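3,4-dihydroxybenzoate decarboxylase (Enterobacter cloacae, PDB 5NY5) probably catalyses the reversible decarboxylation of 3,4-dihydroxybenzoate to catechol, as a UbiD-family enzyme dependent on prenylated FMN and a metal ion. Local coordinates at residues 70-78 / 315-326. Sequence-based numbering, arbitrary orientation.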
# COMPACT_ATOMS: atom_id res chain seq x y z
N ARG A 70 -35.23 41.97 -21.25
CA ARG A 70 -33.92 41.65 -21.78
C ARG A 70 -33.14 40.92 -20.69
O ARG A 70 -33.05 41.40 -19.56
CB ARG A 70 -33.18 42.91 -22.25
CG ARG A 70 -33.24 44.09 -21.30
CD ARG A 70 -32.44 45.26 -21.83
NE ARG A 70 -32.47 46.40 -20.91
CZ ARG A 70 -31.79 47.52 -21.09
NH1 ARG A 70 -31.01 47.67 -22.16
NH2 ARG A 70 -31.88 48.50 -20.20
N ILE A 71 -32.59 39.76 -21.04
CA ILE A 71 -31.98 38.84 -20.09
C ILE A 71 -30.47 38.85 -20.27
O ILE A 71 -29.97 38.79 -21.40
CB ILE A 71 -32.56 37.43 -20.24
CG1 ILE A 71 -34.07 37.46 -20.01
CG2 ILE A 71 -31.89 36.46 -19.28
CD1 ILE A 71 -34.74 36.12 -20.11
N LEU A 72 -29.75 38.89 -19.15
CA LEU A 72 -28.30 39.04 -19.14
C LEU A 72 -27.66 37.82 -18.49
O LEU A 72 -28.05 37.43 -17.38
CB LEU A 72 -27.92 40.30 -18.39
CG LEU A 72 -26.44 40.64 -18.35
CD1 LEU A 72 -25.94 40.82 -19.77
CD2 LEU A 72 -26.27 41.90 -17.54
N VAL A 73 -26.67 37.24 -19.16
CA VAL A 73 -25.95 36.07 -18.65
C VAL A 73 -24.47 36.22 -18.94
O VAL A 73 -24.07 36.87 -19.91
CB VAL A 73 -26.47 34.75 -19.24
CG1 VAL A 73 -27.91 34.49 -18.83
CG2 VAL A 73 -26.34 34.76 -20.75
N GLY A 74 -23.65 35.61 -18.09
CA GLY A 74 -22.23 35.49 -18.33
C GLY A 74 -21.37 36.63 -17.84
O GLY A 74 -20.20 36.71 -18.22
N MSE A 75 -21.91 37.50 -16.99
CA MSE A 75 -21.19 38.70 -16.57
C MSE A 75 -19.89 38.35 -15.84
O MSE A 75 -18.86 38.98 -16.07
CB MSE A 75 -22.08 39.57 -15.69
CG MSE A 75 -21.62 41.02 -15.52
SE MSE A 75 -21.44 42.06 -17.18
CE MSE A 75 -22.94 41.36 -18.15
N HIS A 76 -19.94 37.34 -14.98
CA HIS A 76 -18.76 36.90 -14.24
C HIS A 76 -18.15 35.64 -14.83
O HIS A 76 -17.30 35.02 -14.18
CB HIS A 76 -19.11 36.66 -12.77
CG HIS A 76 -20.05 37.67 -12.20
ND1 HIS A 76 -21.41 37.45 -12.11
CD2 HIS A 76 -19.84 38.90 -11.67
CE1 HIS A 76 -21.99 38.50 -11.56
NE2 HIS A 76 -21.06 39.40 -11.29
N ALA A 77 -18.54 35.24 -16.04
CA ALA A 77 -18.09 33.99 -16.64
C ALA A 77 -16.72 34.09 -17.29
O ALA A 77 -16.50 33.53 -18.36
CB ALA A 77 -19.13 33.51 -17.65
N SER A 78 -15.79 34.81 -16.66
CA SER A 78 -14.43 34.95 -17.17
C SER A 78 -13.54 35.60 -16.12
O SER A 78 -13.92 36.61 -15.52
CB SER A 78 -14.42 35.78 -18.46
OG SER A 78 -13.12 36.28 -18.73
N ALA A 315 -35.86 47.12 -17.05
CA ALA A 315 -34.99 46.43 -16.11
C ALA A 315 -34.30 45.23 -16.77
O ALA A 315 -34.95 44.43 -17.45
CB ALA A 315 -35.78 45.97 -14.89
N ILE A 316 -33.00 45.12 -16.55
CA ILE A 316 -32.23 43.99 -17.04
C ILE A 316 -32.36 42.84 -16.05
O ILE A 316 -32.17 43.03 -14.84
CB ILE A 316 -30.76 44.38 -17.24
CG1 ILE A 316 -30.64 45.51 -18.27
CG2 ILE A 316 -29.94 43.18 -17.65
CD1 ILE A 316 -29.26 46.13 -18.33
N LEU A 317 -32.69 41.66 -16.55
CA LEU A 317 -32.72 40.45 -15.73
C LEU A 317 -31.38 39.75 -15.86
O LEU A 317 -31.03 39.24 -16.93
CB LEU A 317 -33.87 39.53 -16.15
CG LEU A 317 -34.03 38.25 -15.33
CD1 LEU A 317 -34.07 38.58 -13.85
CD2 LEU A 317 -35.28 37.50 -15.75
N GLN A 318 -30.61 39.72 -14.77
CA GLN A 318 -29.30 39.09 -14.74
C GLN A 318 -29.38 37.73 -14.06
O GLN A 318 -29.98 37.60 -12.99
CB GLN A 318 -28.28 39.97 -14.02
CG GLN A 318 -26.90 39.36 -13.92
CD GLN A 318 -25.90 40.27 -13.25
OE1 GLN A 318 -26.27 41.25 -12.60
NE2 GLN A 318 -24.62 39.96 -13.40
N THR A 319 -28.77 36.73 -14.69
CA THR A 319 -28.64 35.39 -14.12
C THR A 319 -27.39 34.76 -14.69
O THR A 319 -26.56 35.43 -15.32
CB THR A 319 -29.91 34.57 -14.39
OG1 THR A 319 -29.83 33.32 -13.68
CG2 THR A 319 -30.07 34.29 -15.87
N LEU A 320 -27.22 33.45 -14.47
CA LEU A 320 -26.07 32.73 -14.98
C LEU A 320 -26.54 31.51 -15.75
O LEU A 320 -27.71 31.13 -15.71
CB LEU A 320 -25.11 32.32 -13.85
CG LEU A 320 -25.63 31.64 -12.58
CD1 LEU A 320 -26.04 30.19 -12.83
CD2 LEU A 320 -24.60 31.71 -11.47
N VAL A 321 -25.59 30.89 -16.45
CA VAL A 321 -25.82 29.65 -17.20
C VAL A 321 -24.69 28.69 -16.87
O VAL A 321 -23.52 29.09 -16.87
CB VAL A 321 -25.91 29.90 -18.71
CG1 VAL A 321 -25.96 28.59 -19.47
CG2 VAL A 321 -27.12 30.76 -19.05
N GLY A 322 -25.03 27.44 -16.59
CA GLY A 322 -24.01 26.43 -16.36
C GLY A 322 -24.13 25.61 -15.10
O GLY A 322 -24.56 24.46 -15.15
N PRO A 323 -23.77 26.19 -13.94
CA PRO A 323 -23.35 27.57 -13.71
C PRO A 323 -21.96 27.91 -14.24
O PRO A 323 -21.59 29.08 -14.22
CB PRO A 323 -23.39 27.69 -12.19
CG PRO A 323 -23.10 26.33 -11.71
CD PRO A 323 -23.77 25.41 -12.69
N GLY A 324 -21.21 26.90 -14.69
CA GLY A 324 -20.04 27.14 -15.52
C GLY A 324 -19.02 28.04 -14.88
O GLY A 324 -18.86 28.08 -13.66
N GLU A 325 -18.30 28.79 -15.72
CA GLU A 325 -17.24 29.67 -15.24
C GLU A 325 -17.76 30.77 -14.33
O GLU A 325 -17.01 31.27 -13.48
CB GLU A 325 -16.50 30.28 -16.43
CG GLU A 325 -15.22 31.00 -16.07
CD GLU A 325 -14.08 30.04 -15.83
OE1 GLU A 325 -14.21 28.86 -16.21
OE2 GLU A 325 -13.05 30.45 -15.26
N GLU A 326 -19.02 31.16 -14.49
CA GLU A 326 -19.59 32.18 -13.62
C GLU A 326 -19.56 31.73 -12.16
O GLU A 326 -19.27 32.53 -11.26
CB GLU A 326 -21.01 32.52 -14.06
CG GLU A 326 -21.55 33.80 -13.48
CD GLU A 326 -22.33 34.62 -14.49
OE1 GLU A 326 -22.83 34.03 -15.47
OE2 GLU A 326 -22.44 35.85 -14.30
O HOH W 1 -24.55 36.92 -15.14
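A parallel strand pair joins 70-73 to 316-319, and E326, near the start of helix 324-346, which follows strand 316-319, holds the turn after the first strand. I71 is paired with L317 and L72 with Q318. The backbone bonds run from L317 N to R70 O, from L72 N to L317 O and from T319 N to L72 O. On one face of the sheet, I316 CG2 packs on L72 CB at 3.6 Å. I316 CG1 and CD1 lie over one face of the R70 guanidinium, whose NH2 bonds to H314 O. On the other face, V73 CG1 meets T319 CG2, and V321 CG2 from the loop beyond also touches it. V73 and T319 lie side by side and point the same way.

Beyond the strands, 74-77 forms a type I turn. E326 has CG anti to its backbone N (chi1 -165°), and its carboxylate reaches this turn. Its OE2 takes two bonds from H76. H76 N meets E326 OE2 from above the carboxylate plane at 3.0 Å, in a nearly straight bond (172°). H76 ND1 donates to the anti lone pair of E326 OE2 at 2.9 Å, in a more bent bond, with the oxygen out of the ring plane. The first bond holds the turn backbone; the second restrains the rotation of the ring, which lies at 64° to the carboxylate. E326 OE1 receives a weak bond from G74 N. Q318 extends its amide so that NE2 lies 3.5 Å from H76 CE1, with the two planes nearly parallel.

The contact ties the N-terminal region to the FMN-binding region. The side chain of H76 is about 7 Å from that of I169, and that of T319 about 8 Å from that of R171; I169 and R171 bind prenylated FMN, which is absent here. Strand 57-60 flanks 70-73 in the same mixed sheet. Helix 34-42 packs on I71, V73 and V321, and strand 148-157 touches L317 and T319.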